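Local coordinates for peptidyl tryptophan dihydroxylase (Pseudomonas putida, PDB 7CTQ), which uses FAD to dihydroxylate a peptidyl tryptophan, a step essential for biogenesis of the tryptophylquinone cofactor of quinohemoprotein amine dehydrogenase, at residues A[13-18]-A[273-278]; A[138-143]-A[261-266]; A[145-150]-A[257-262]. One frame throughout, in Å; residues are numbered along the deposited sequence.

Contact 1: residues A[13-18]-A[273-278]; sequences AGPAGA and NGIFQS. With FAD (flavin-adenine dinucleotide), chain C.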
loop_
_atom_site.group_PDB
_atom_site.type_symbol
_atom_site.label_atom_id
_atom_site.label_comp_id
_atom_site.label_asym_id
_atom_site.label_seq_id
_atom_site.Cartn_x
_atom_site.Cartn_y
_atom_site.Cartn_z
ATOM N N ALA A 13 1.031 14.585 0.292
ATOM C CA ALA A 13 1.140 14.418 1.733
ATOM C C ALA A 13 0.099 13.438 2.248
ATOM O O ALA A 13 -0.551 13.689 3.268
ATOM C CB ALA A 13 1.000 15.765 2.450
ATOM N N GLY A 14 -0.069 12.320 1.553
ATOM C CA GLY A 14 -0.833 11.220 2.090
ATOM C C GLY A 14 0.043 10.397 3.011
ATOM O O GLY A 14 1.184 10.773 3.316
ATOM N N PRO A 15 -0.465 9.245 3.456
ATOM C CA PRO A 15 0.342 8.384 4.340
ATOM C C PRO A 15 1.739 8.098 3.806
ATOM O O PRO A 15 2.713 8.125 4.571
ATOM C CB PRO A 15 -0.496 7.100 4.434
ATOM C CG PRO A 15 -1.865 7.488 4.025
ATOM C CD PRO A 15 -1.749 8.628 3.082
ATOM N N ALA A 16 1.868 7.850 2.503
ATOM C CA ALA A 16 3.152 7.414 1.966
ATOM C C ALA A 16 4.155 8.562 1.895
ATOM O O ALA A 16 5.314 8.416 2.311
ATOM C CB ALA A 16 2.944 6.784 0.588
ATOM N N GLY A 17 3.748 9.703 1.335
ATOM C CA GLY A 17 4.644 10.851 1.302
ATOM C C GLY A 17 5.039 11.308 2.692
ATOM O O GLY A 17 6.220 11.573 2.961
ATOM N N ALA A 18 4.062 11.375 3.605
ATOM C CA ALA A 18 4.347 11.770 4.984
ATOM C C ALA A 18 5.339 10.812 5.631
ATOM O O ALA A 18 6.327 11.242 6.245
ATOM C CB ALA A 18 3.052 11.823 5.788
ATOM N N ASN A 273 -7.145 -2.545 4.060
ATOM C CA ASN A 273 -5.791 -2.413 4.579
ATOM C C ASN A 273 -4.904 -1.577 3.669
ATOM O O ASN A 273 -3.677 -1.665 3.772
ATOM C CB ASN A 273 -5.159 -3.790 4.770
ATOM C CG ASN A 273 -5.257 -4.278 6.191
ATOM O OD1 ASN A 273 -4.293 -4.193 6.951
ATOM N ND2 ASN A 273 -6.428 -4.794 6.565
ATOM N N GLY A 274 -5.491 -0.754 2.796
ATOM C CA GLY A 274 -4.698 -0.058 1.795
ATOM C C GLY A 274 -3.673 0.889 2.390
ATOM O O GLY A 274 -2.534 0.969 1.914
ATOM N N ILE A 275 -4.055 1.616 3.443
ATOM C CA ILE A 275 -3.130 2.576 4.040
ATOM C C ILE A 275 -1.892 1.858 4.568
ATOM O O ILE A 275 -0.758 2.335 4.404
ATOM C CB ILE A 275 -3.835 3.394 5.139
ATOM C CG1 ILE A 275 -4.791 4.416 4.501
ATOM C CG2 ILE A 275 -2.820 4.112 5.980
ATOM C CD1 ILE A 275 -5.841 4.973 5.457
ATOM N N PHE A 276 -2.088 0.694 5.187
ATOM C CA PHE A 276 -0.957 -0.092 5.670
ATOM C C PHE A 276 -0.074 -0.543 4.514
ATOM O O PHE A 276 1.161 -0.498 4.606
ATOM C CB PHE A 276 -1.467 -1.301 6.456
ATOM C CG PHE A 276 -0.379 -2.238 6.907
ATOM C CD1 PHE A 276 0.197 -2.098 8.159
ATOM C CD2 PHE A 276 0.067 -3.268 6.079
ATOM C CE1 PHE A 276 1.204 -2.965 8.580
ATOM C CE2 PHE A 276 1.067 -4.136 6.493
ATOM C CZ PHE A 276 1.638 -3.984 7.743
ATOM N N GLN A 277 -0.696 -1.007 3.432
ATOM C CA GLN A 277 0.049 -1.470 2.269
ATOM C C GLN A 277 0.821 -0.329 1.618
ATOM O O GLN A 277 1.937 -0.531 1.118
ATOM C CB GLN A 277 -0.916 -2.127 1.298
ATOM C CG GLN A 277 -1.597 -3.322 1.930
ATOM C CD GLN A 277 -2.720 -3.858 1.096
ATOM O OE1 GLN A 277 -3.134 -3.226 0.132
ATOM N NE2 GLN A 277 -3.226 -5.028 1.459
ATOM N N SER A 278 0.256 0.882 1.632
ATOM C CA SER A 278 0.978 2.036 1.110
ATOM C C SER A 278 2.142 2.411 2.014
ATOM O O SER A 278 3.209 2.808 1.530
ATOM C CB SER A 278 0.019 3.213 0.937
ATOM O OG SER A 278 -1.286 2.738 0.650
HETATM P PA FAD C . -2.848 9.413 -1.077
HETATM O O1A FAD C . -3.344 9.041 0.265
HETATM O O2A FAD C . -3.928 9.387 -2.148
HETATM O O5B FAD C . -2.081 10.770 -0.972
HETATM C C5B FAD C . -1.831 11.585 -2.133
HETATM C C4B FAD C . -1.817 13.014 -1.660
HETATM O O4B FAD C . -1.342 13.863 -2.729
HETATM C C3B FAD C . -3.171 13.584 -1.222
HETATM O O3B FAD C . -3.005 14.425 -0.083
HETATM C C2B FAD C . -3.640 14.349 -2.465
HETATM O O2B FAD C . -4.480 15.462 -2.160
HETATM C C1B FAD C . -2.304 14.858 -3.006
HETATM N N9A FAD C . -2.249 15.188 -4.423
HETATM C C8A FAD C . -2.838 14.554 -5.479
HETATM N N7A FAD C . -2.588 15.091 -6.649
HETATM C C5A FAD C . -1.800 16.182 -6.330
HETATM C C6A FAD C . -1.208 17.192 -7.116
HETATM N N6A FAD C . -1.324 17.267 -8.441
HETATM N N1A FAD C . -0.468 18.142 -6.485
HETATM C C2A FAD C . -0.345 18.077 -5.156
HETATM N N3A FAD C . -0.862 17.171 -4.318
HETATM C C4A FAD C . -1.578 16.246 -4.966
HETATM N N1 FAD C . -7.246 2.084 2.417
HETATM C C2 FAD C . -7.576 1.690 3.683
HETATM O O2 FAD C . -6.724 1.557 4.564
HETATM N N3 FAD C . -8.895 1.442 4.002
HETATM C C4 FAD C . -9.971 1.554 3.146
HETATM O O4 FAD C . -11.109 1.318 3.549
HETATM C C4X FAD C . -9.615 1.971 1.804
HETATM N N5 FAD C . -10.575 2.096 0.925
HETATM C C5X FAD C . -10.236 2.493 -0.358
HETATM C C6 FAD C . -11.246 2.624 -1.311
HETATM C C7 FAD C . -10.955 3.003 -2.618
HETATM C C7M FAD C . -12.072 3.138 -3.619
HETATM C C8 FAD C . -9.624 3.255 -2.985
HETATM C C8M FAD C . -9.275 3.677 -4.387
HETATM C C9 FAD C . -8.614 3.130 -2.037
HETATM C C9A FAD C . -8.908 2.746 -0.734
HETATM N N10 FAD C . -7.905 2.617 0.250
HETATM C C10 FAD C . -8.223 2.212 1.531
HETATM C "C1'" FAD C . -6.498 2.825 -0.099
HETATM C "C2'" FAD C . -5.914 4.134 0.406
HETATM O "O2'" FAD C . -6.740 5.244 0.053
HETATM C "C3'" FAD C . -4.528 4.304 -0.212
HETATM O "O3'" FAD C . -3.834 3.072 -0.058
HETATM C "C4'" FAD C . -3.666 5.412 0.384
HETATM O "O4'" FAD C . -4.434 6.595 0.627
HETATM C "C5'" FAD C . -2.495 5.724 -0.516
HETATM O "O5'" FAD C . -1.613 6.621 0.175
HETATM P P FAD C . -0.706 7.617 -0.609
HETATM O O1P FAD C . 0.205 6.773 -1.513
HETATM O O2P FAD C . -0.035 8.564 0.323
HETATM O O3P FAD C . -1.733 8.384 -1.545
#
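The flavin, the flat group here, is met at its pyrimidine carbonyl by I275, the residue whose methyl CG2 packs against P15 of the other segment. The amide N of I275 donates to FAD O2 over 2.9 Å in a nearly straight bond (172°), and CG1 and CD1 of the same residue lie beside that oxygen. With CG1 beside the backbone N (chi1 -74°), CG2 falls anti to that N and meets P15. The proline ring, puckered rather than flat, turns its CB and CG to this methyl: CG of P15 lies 4.0 Å from CG2 of I275, and the two side chains cross at about a right angle. CD of P15 stands 3.2 Å from FAD O2P and almost as near to O1A, while R91 and F94 of helix 91-104 pack on the same proline.

G14 and G17 are consistent with the later glycines of a Rossmann-type GxGxxG fingerprint, G14 standing at the N-cap of helix 15-27. A side chain at G14 would collide with FAD O5B. The A16 amide N donates to O2P at 3.0 Å, and its CB stands 3.5 Å from that oxygen. Helix 274-282 likewise begins at the cofactor, where a CB on G274 would run into C1' of the ribityl chain. Two helix N-termini thus face the diphosphate and the flavin O2, and each would probably favour negative charge there, the second as in related flavoprotein monooxygenases. S278 is modelled in two conformers, so its bonds are provisional: in one, OG accepts from FAD O3' at 2.7 Å and donates to G274 O from above the carbonyl plane.

Contact 2: residues A[138-143]-A[261-266]; sequences LVEARG and GDAAMA. With FAD (flavin-adenine dinucleotide), chain C.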
loop_
_atom_site.group_PDB
_atom_site.type_symbol
_atom_site.label_atom_id
_atom_site.label_comp_id
_atom_site.label_asym_id
_atom_site.label_seq_id
_atom_site.Cartn_x
_atom_site.Cartn_y
_atom_site.Cartn_z
ATOM N N LEU A 138 13.451 14.147 -6.048
ATOM C CA LEU A 138 11.998 14.198 -6.027
ATOM C C LEU A 138 11.416 12.879 -5.518
ATOM O O LEU A 138 11.719 11.813 -6.061
ATOM C CB LEU A 138 11.468 14.501 -7.430
ATOM C CG LEU A 138 9.962 14.724 -7.536
ATOM C CD1 LEU A 138 9.664 16.117 -7.054
ATOM C CD2 LEU A 138 9.485 14.530 -8.970
ATOM N N VAL A 139 10.562 12.950 -4.497
ATOM C CA VAL A 139 9.738 11.816 -4.086
ATOM C C VAL A 139 8.340 12.016 -4.661
ATOM O O VAL A 139 7.645 12.972 -4.303
ATOM C CB VAL A 139 9.681 11.670 -2.558
ATOM C CG1 VAL A 139 8.840 10.460 -2.168
ATOM C CG2 VAL A 139 11.079 11.601 -1.955
ATOM N N GLU A 140 7.918 11.106 -5.538
ATOM C CA GLU A 140 6.577 11.135 -6.117
ATOM C C GLU A 140 5.645 10.326 -5.226
ATOM O O GLU A 140 5.762 9.097 -5.133
ATOM C CB GLU A 140 6.583 10.580 -7.537
ATOM C CG GLU A 140 5.196 10.353 -8.077
ATOM C CD GLU A 140 4.444 11.649 -8.188
ATOM O OE1 GLU A 140 4.791 12.436 -9.091
ATOM O OE2 GLU A 140 3.527 11.885 -7.375
ATOM N N ALA A 141 4.721 11.016 -4.571
ATOM C CA ALA A 141 3.859 10.402 -3.579
ATOM C C ALA A 141 2.444 10.931 -3.709
ATOM O O ALA A 141 1.725 11.077 -2.716
ATOM C CB ALA A 141 4.393 10.642 -2.168
ATOM N N ARG A 142 2.013 11.223 -4.935
ATOM C CA ARG A 142 0.670 11.752 -5.137
ATOM C C ARG A 142 -0.377 10.670 -5.329
ATOM O O ARG A 142 -1.443 10.952 -5.888
ATOM C CB ARG A 142 0.642 12.721 -6.317
ATOM C CG ARG A 142 1.518 13.946 -6.119
ATOM C CD ARG A 142 1.395 14.867 -7.301
ATOM N NE ARG A 142 2.581 14.788 -8.141
ATOM C CZ ARG A 142 2.554 14.860 -9.466
ATOM N NH1 ARG A 142 1.392 15.028 -10.091
ATOM N NH2 ARG A 142 3.686 14.771 -10.159
ATOM N N GLY A 143 -0.105 9.444 -4.879
ATOM C CA GLY A 143 -1.127 8.421 -4.899
ATOM C C GLY A 143 -1.526 8.037 -6.312
ATOM O O GLY A 143 -0.739 8.120 -7.260
ATOM N N GLY A 261 4.113 4.583 -2.200
ATOM C CA GLY A 261 2.676 4.513 -2.006
ATOM C C GLY A 261 1.930 4.042 -3.243
ATOM O O GLY A 261 2.440 3.265 -4.061
ATOM N N ASP A 262 0.687 4.527 -3.366
ATOM C CA ASP A 262 -0.169 4.192 -4.506
ATOM C C ASP A 262 0.479 4.551 -5.840
ATOM O O ASP A 262 0.204 3.906 -6.861
ATOM C CB ASP A 262 -1.514 4.916 -4.380
ATOM C CG ASP A 262 -2.530 4.154 -3.549
ATOM O OD1 ASP A 262 -2.157 3.129 -2.937
ATOM O OD2 ASP A 262 -3.710 4.590 -3.509
ATOM N N ALA A 263 1.309 5.595 -5.861
ATOM C CA ALA A 263 2.062 5.914 -7.063
ATOM C C ALA A 263 3.005 4.789 -7.465
ATOM O O ALA A 263 3.392 4.708 -8.637
ATOM C CB ALA A 263 2.868 7.185 -6.862
ATOM N N ALA A 264 3.405 3.938 -6.521
ATOM C CA ALA A 264 4.284 2.823 -6.850
ATOM C C ALA A 264 3.485 1.556 -7.119
ATOM O O ALA A 264 3.709 0.873 -8.128
ATOM C CB ALA A 264 5.298 2.592 -5.723
ATOM N N MET A 265 2.555 1.241 -6.227
ATOM C CA MET A 265 1.734 0.048 -6.326
ATOM C C MET A 265 0.468 0.238 -5.509
ATOM O O MET A 265 0.493 0.812 -4.418
ATOM C CB MET A 265 2.482 -1.192 -5.822
ATOM C CG MET A 265 3.181 -1.004 -4.477
ATOM S SD MET A 265 2.449 -1.860 -3.065
ATOM C CE MET A 265 0.938 -2.483 -3.757
ATOM N N ALA A 266 -0.623 -0.322 -6.013
ATOM C CA ALA A 266 -1.873 -0.309 -5.275
ATOM C C ALA A 266 -2.689 -1.495 -5.737
ATOM O O ALA A 266 -2.762 -1.756 -6.935
ATOM C CB ALA A 266 -2.644 0.995 -5.506
HETATM P PA FAD C . -2.848 9.413 -1.077
HETATM O O1A FAD C . -3.344 9.041 0.265
HETATM O O2A FAD C . -3.928 9.387 -2.148
HETATM O O5B FAD C . -2.081 10.770 -0.972
HETATM C C5B FAD C . -1.831 11.585 -2.133
HETATM C C4B FAD C . -1.817 13.014 -1.660
HETATM O O4B FAD C . -1.342 13.863 -2.729
HETATM C C3B FAD C . -3.171 13.584 -1.222
HETATM O O3B FAD C . -3.005 14.425 -0.083
HETATM C C2B FAD C . -3.640 14.349 -2.465
HETATM O O2B FAD C . -4.480 15.462 -2.160
HETATM C C1B FAD C . -2.304 14.858 -3.006
HETATM N N9A FAD C . -2.249 15.188 -4.423
HETATM C C8A FAD C . -2.838 14.554 -5.479
HETATM N N7A FAD C . -2.588 15.091 -6.649
HETATM C C5A FAD C . -1.800 16.182 -6.330
HETATM C C6A FAD C . -1.208 17.192 -7.116
HETATM N N6A FAD C . -1.324 17.267 -8.441
HETATM N N1A FAD C . -0.468 18.142 -6.485
HETATM C C2A FAD C . -0.345 18.077 -5.156
HETATM N N3A FAD C . -0.862 17.171 -4.318
HETATM C C4A FAD C . -1.578 16.246 -4.966
HETATM N N1 FAD C . -7.246 2.084 2.417
HETATM C C2 FAD C . -7.576 1.690 3.683
HETATM O O2 FAD C . -6.724 1.557 4.564
HETATM N N3 FAD C . -8.895 1.442 4.002
HETATM C C4 FAD C . -9.971 1.554 3.146
HETATM O O4 FAD C . -11.109 1.318 3.549
HETATM C C4X FAD C . -9.615 1.971 1.804
HETATM N N5 FAD C . -10.575 2.096 0.925
HETATM C C5X FAD C . -10.236 2.493 -0.358
HETATM C C6 FAD C . -11.246 2.624 -1.311
HETATM C C7 FAD C . -10.955 3.003 -2.618
HETATM C C7M FAD C . -12.072 3.138 -3.619
HETATM C C8 FAD C . -9.624 3.255 -2.985
HETATM C C8M FAD C . -9.275 3.677 -4.387
HETATM C C9 FAD C . -8.614 3.130 -2.037
HETATM C C9A FAD C . -8.908 2.746 -0.734
HETATM N N10 FAD C . -7.905 2.617 0.250
HETATM C C10 FAD C . -8.223 2.212 1.531
HETATM C "C1'" FAD C . -6.498 2.825 -0.099
HETATM C "C2'" FAD C . -5.914 4.134 0.406
HETATM O "O2'" FAD C . -6.740 5.244 0.053
HETATM C "C3'" FAD C . -4.528 4.304 -0.212
HETATM O "O3'" FAD C . -3.834 3.072 -0.058
HETATM C "C4'" FAD C . -3.666 5.412 0.384
HETATM O "O4'" FAD C . -4.434 6.595 0.627
HETATM C "C5'" FAD C . -2.495 5.724 -0.516
HETATM O "O5'" FAD C . -1.613 6.621 0.175
HETATM P P FAD C . -0.706 7.617 -0.609
HETATM O O1P FAD C . 0.205 6.773 -1.513
HETATM O O2P FAD C . -0.035 8.564 0.323
HETATM O O3P FAD C . -1.733 8.384 -1.545
HETATM O O HOH W 1 1.721 7.692 -3.539
#
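G143 and D262 come within 3.6 Å, CA of the first to CB of the second, yet no direct hydrogen bond joins their two segments; a water does the joining. It accepts from the amide N of G143 at 2.9 Å and, at longer range, from the amide N of A263, and it donates to FAD O1P over 2.7 Å. The D262 amide N reaches the same phosphate oxygen directly (3.0 Å), so O1P is gripped by both amide and water.

G261 and D262 are consistent with the GD motif of FAD-dependent hydroxylases, and 138-143 is the end of strand 137-140 of the Rossmann-type sheet and the loop that follows it. Both G143 and G261 have positive phi, and a CB on either would strike the diphosphate.

Behind the water, CG of E140 packs on CB of A263. The E140 chain bends at chi2 (63°), which folds its carboxylate back toward R142: OE2 accepts from the R142 amide N, and OE1 makes a salt bridge to NH2 of R142 at 2.8 Å. With its guanidinium held in this way, R142 lays CG and CD against the FAD adenine, CD 3.5 Å from C6A.

Contact 3: residues A[145-150]-A[257-262]; sequences QAPLAA and WIRVGD. With FAD (flavin-adenine dinucleotide), chain C.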
loop_
_atom_site.group_PDB
_atom_site.type_symbol
_atom_site.label_atom_id
_atom_site.label_comp_id
_atom_site.label_asym_id
_atom_site.label_seq_id
_atom_site.Cartn_x
_atom_site.Cartn_y
_atom_site.Cartn_z
ATOM N N GLN A 145 -3.322 9.724 -8.113
ATOM C CA GLN A 145 -3.285 10.927 -8.950
ATOM C C GLN A 145 -1.909 11.165 -9.550
ATOM O O GLN A 145 -1.709 12.218 -10.158
ATOM C CB GLN A 145 -3.764 12.176 -8.155
ATOM C CG GLN A 145 -5.008 11.940 -7.342
ATOM C CD GLN A 145 -5.396 13.138 -6.476
ATOM O OE1 GLN A 145 -5.363 14.285 -6.921
ATOM N NE2 GLN A 145 -5.723 12.873 -5.225
ATOM N N ALA A 146 -1.005 10.234 -9.367
ATOM C CA ALA A 146 0.314 10.338 -9.961
ATOM C C ALA A 146 0.206 10.330 -11.485
ATOM O O ALA A 146 -0.712 9.726 -12.045
ATOM C CB ALA A 146 1.212 9.186 -9.506
ATOM N N PRO A 147 1.132 10.995 -12.175
ATOM C CA PRO A 147 1.108 10.996 -13.642
ATOM C C PRO A 147 1.136 9.586 -14.208
ATOM O O PRO A 147 1.915 8.735 -13.771
ATOM C CB PRO A 147 2.372 11.778 -14.015
ATOM C CG PRO A 147 3.187 11.840 -12.760
ATOM C CD PRO A 147 2.198 11.859 -11.652
ATOM N N LEU A 148 0.275 9.349 -15.199
ATOM C CA LEU A 148 0.132 8.027 -15.792
ATOM C C LEU A 148 1.410 7.588 -16.491
ATOM O O LEU A 148 1.793 8.155 -17.517
ATOM C CB LEU A 148 -1.037 8.000 -16.779
ATOM C CG LEU A 148 -2.278 7.267 -16.264
ATOM C CD1 LEU A 148 -3.015 8.114 -15.233
ATOM C CD2 LEU A 148 -3.199 6.880 -17.401
ATOM N N ALA A 149 2.080 6.590 -15.931
ATOM C CA ALA A 149 3.165 5.899 -16.605
ATOM C C ALA A 149 2.668 4.545 -17.100
ATOM O O ALA A 149 1.549 4.121 -16.803
ATOM C CB ALA A 149 4.359 5.728 -15.662
ATOM N N ALA A 150 3.509 3.861 -17.871
ATOM C CA ALA A 150 3.175 2.489 -18.233
ATOM C C ALA A 150 3.092 1.634 -16.973
ATOM O O ALA A 150 3.693 1.945 -15.942
ATOM C CB ALA A 150 4.203 1.907 -19.208
ATOM N N TRP A 257 14.950 10.242 -8.302
ATOM C CA TRP A 257 13.536 10.266 -7.962
ATOM C C TRP A 257 13.100 8.883 -7.508
ATOM O O TRP A 257 13.773 7.878 -7.756
ATOM C CB TRP A 257 12.668 10.753 -9.131
ATOM C CG TRP A 257 12.677 9.873 -10.348
ATOM C CD1 TRP A 257 13.536 9.949 -11.407
ATOM C CD2 TRP A 257 11.770 8.797 -10.643
ATOM N NE1 TRP A 257 13.223 8.984 -12.338
ATOM C CE2 TRP A 257 12.148 8.263 -11.890
ATOM C CE3 TRP A 257 10.687 8.231 -9.970
ATOM C CZ2 TRP A 257 11.480 7.192 -12.476
ATOM C CZ3 TRP A 257 10.024 7.162 -10.554
ATOM C CH2 TRP A 257 10.426 6.654 -11.795
ATOM N N ILE A 258 11.954 8.850 -6.851
ATOM C CA ILE A 258 11.392 7.594 -6.377
ATOM C C ILE A 258 9.888 7.776 -6.280
ATOM O O ILE A 258 9.401 8.862 -5.954
ATOM C CB ILE A 258 12.031 7.170 -5.031
ATOM C CG1 ILE A 258 11.756 5.694 -4.740
ATOM C CG2 ILE A 258 11.555 8.049 -3.844
ATOM C CD1 ILE A 258 12.438 5.224 -3.483
ATOM N N ARG A 259 9.151 6.724 -6.616
ATOM C CA ARG A 259 7.727 6.654 -6.342
ATOM C C ARG A 259 7.472 5.813 -5.095
ATOM O O ARG A 259 8.091 4.761 -4.900
ATOM C CB ARG A 259 6.966 6.065 -7.536
ATOM C CG ARG A 259 6.634 7.093 -8.610
ATOM C CD ARG A 259 6.330 6.452 -9.944
ATOM N NE ARG A 259 4.898 6.268 -10.141
ATOM C CZ ARG A 259 4.161 6.992 -10.975
ATOM N NH1 ARG A 259 4.714 7.958 -11.689
ATOM N NH2 ARG A 259 2.867 6.743 -11.096
ATOM N N VAL A 260 6.537 6.276 -4.262
ATOM C CA VAL A 260 6.132 5.566 -3.058
ATOM C C VAL A 260 4.618 5.526 -2.994
ATOM O O VAL A 260 3.919 6.304 -3.648
ATOM C CB VAL A 260 6.703 6.189 -1.766
ATOM C CG1 VAL A 260 8.214 6.075 -1.751
ATOM C CG2 VAL A 260 6.259 7.652 -1.620
ATOM N N GLY A 261 4.113 4.583 -2.200
ATOM C CA GLY A 261 2.676 4.513 -2.006
ATOM C C GLY A 261 1.930 4.042 -3.243
ATOM O O GLY A 261 2.440 3.265 -4.061
ATOM N N ASP A 262 0.687 4.527 -3.366
ATOM C CA ASP A 262 -0.169 4.192 -4.506
ATOM C C ASP A 262 0.479 4.551 -5.840
ATOM O O ASP A 262 0.204 3.906 -6.861
ATOM C CB ASP A 262 -1.514 4.916 -4.380
ATOM C CG ASP A 262 -2.530 4.154 -3.549
ATOM O OD1 ASP A 262 -2.157 3.129 -2.937
ATOM O OD2 ASP A 262 -3.710 4.590 -3.509
HETATM P PA FAD C . -2.848 9.413 -1.077
HETATM O O1A FAD C . -3.344 9.041 0.265
HETATM O O2A FAD C . -3.928 9.387 -2.148
HETATM O O5B FAD C . -2.081 10.770 -0.972
HETATM C C5B FAD C . -1.831 11.585 -2.133
HETATM C C4B FAD C . -1.817 13.014 -1.660
HETATM O O4B FAD C . -1.342 13.863 -2.729
HETATM C C3B FAD C . -3.171 13.584 -1.222
HETATM O O3B FAD C . -3.005 14.425 -0.083
HETATM C C2B FAD C . -3.640 14.349 -2.465
HETATM O O2B FAD C . -4.480 15.462 -2.160
HETATM C C1B FAD C . -2.304 14.858 -3.006
HETATM N N9A FAD C . -2.249 15.188 -4.423
HETATM C C8A FAD C . -2.838 14.554 -5.479
HETATM N N7A FAD C . -2.588 15.091 -6.649
HETATM C C5A FAD C . -1.800 16.182 -6.330
HETATM C C6A FAD C . -1.208 17.192 -7.116
HETATM N N6A FAD C . -1.324 17.267 -8.441
HETATM N N1A FAD C . -0.468 18.142 -6.485
HETATM C C2A FAD C . -0.345 18.077 -5.156
HETATM N N3A FAD C . -0.862 17.171 -4.318
HETATM C C4A FAD C . -1.578 16.246 -4.966
HETATM N N1 FAD C . -7.246 2.084 2.417
HETATM C C2 FAD C . -7.576 1.690 3.683
HETATM O O2 FAD C . -6.724 1.557 4.564
HETATM N N3 FAD C . -8.895 1.442 4.002
HETATM C C4 FAD C . -9.971 1.554 3.146
HETATM O O4 FAD C . -11.109 1.318 3.549
HETATM C C4X FAD C . -9.615 1.971 1.804
HETATM N N5 FAD C . -10.575 2.096 0.925
HETATM C C5X FAD C . -10.236 2.493 -0.358
HETATM C C6 FAD C . -11.246 2.624 -1.311
HETATM C C7 FAD C . -10.955 3.003 -2.618
HETATM C C7M FAD C . -12.072 3.138 -3.619
HETATM C C8 FAD C . -9.624 3.255 -2.985
HETATM C C8M FAD C . -9.275 3.677 -4.387
HETATM C C9 FAD C . -8.614 3.130 -2.037
HETATM C C9A FAD C . -8.908 2.746 -0.734
HETATM N N10 FAD C . -7.905 2.617 0.250
HETATM C C10 FAD C . -8.223 2.212 1.531
HETATM C "C1'" FAD C . -6.498 2.825 -0.099
HETATM C "C2'" FAD C . -5.914 4.134 0.406
HETATM O "O2'" FAD C . -6.740 5.244 0.053
HETATM C "C3'" FAD C . -4.528 4.304 -0.212
HETATM O "O3'" FAD C . -3.834 3.072 -0.058
HETATM C "C4'" FAD C . -3.666 5.412 0.384
HETATM O "O4'" FAD C . -4.434 6.595 0.627
HETATM C "C5'" FAD C . -2.495 5.724 -0.516
HETATM O "O5'" FAD C . -1.613 6.621 0.175
HETATM P P FAD C . -0.706 7.617 -0.609
HETATM O O1P FAD C . 0.205 6.773 -1.513
HETATM O O2P FAD C . -0.035 8.564 0.323
HETATM O O3P FAD C . -1.733 8.384 -1.545
#
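R259 reaches from its strand toward A146 and P147. CB leaves the backbone in the direction of segment 145-150, and CG passes alongside E140 of the neighbouring strand. The chain bends about its CG-CD bond (chi3 96°), which sets NE off the line of the aliphatic part. NE then gives its hydrogen to the backbone O of A263, and A263 is the main polar partner of the whole guanidinium. At the tip NH2 touches CB of A146 at 3.4 Å, the methyl approaching obliquely. P147 O sits at the guanidinium's edge, near its plane, and as an additional partner takes a weak bond from NH2 of R259 at 3.5 Å (154°). NH1 of R259 is about as close to that carbonyl, 3.6 Å from P147 O, and lies 4.3 Å from CG of the proline ring. One cation thus spans from A263 to the carbonyl of P147, with the methyl of A146 against it and also touching A263.

Further along the same segment, D262 extends its carboxylate beside the FAD ribityl chain, OD2 standing 3.4 Å from C3'; its approach to the O3' hydroxyl, OD1 to O3' at 3.3 Å, is long and weak, the proton not settled. Were D262 an alanine, the carboxylate packed on the ribityl chain would be lost, which is likely to leave a gap beside C3' and C5'.

Strand 257-259 is an edge strand of the Rossmann-type sheet, lying parallel to strand 137-140, and it leads into G261 and D262, probably as in the GD motif of FAD-dependent hydroxylases.

Overall arrangement
Starting from the N terminus, residues 13-18 supply the first half of contact 1, and the chain must travel 254 residues before 273-278 closes that widest loop. Contact 2 lies nested inside it, opening at the end of strand 137-140 and closing at 261-266. Contact 3 opens just afterwards, in the loop before strand 153-154, and closes on 257-262, so contacts 2 and 3 end on one stretch and share G261 and D262. Backbone bonds from E140 N to I258 O and from V260 N to E140 O probably tie these two together. A16 CB packs 3.5 Å from G261 CA, tying helix 15-27 to the shared turn, and all three contacts touch FAD.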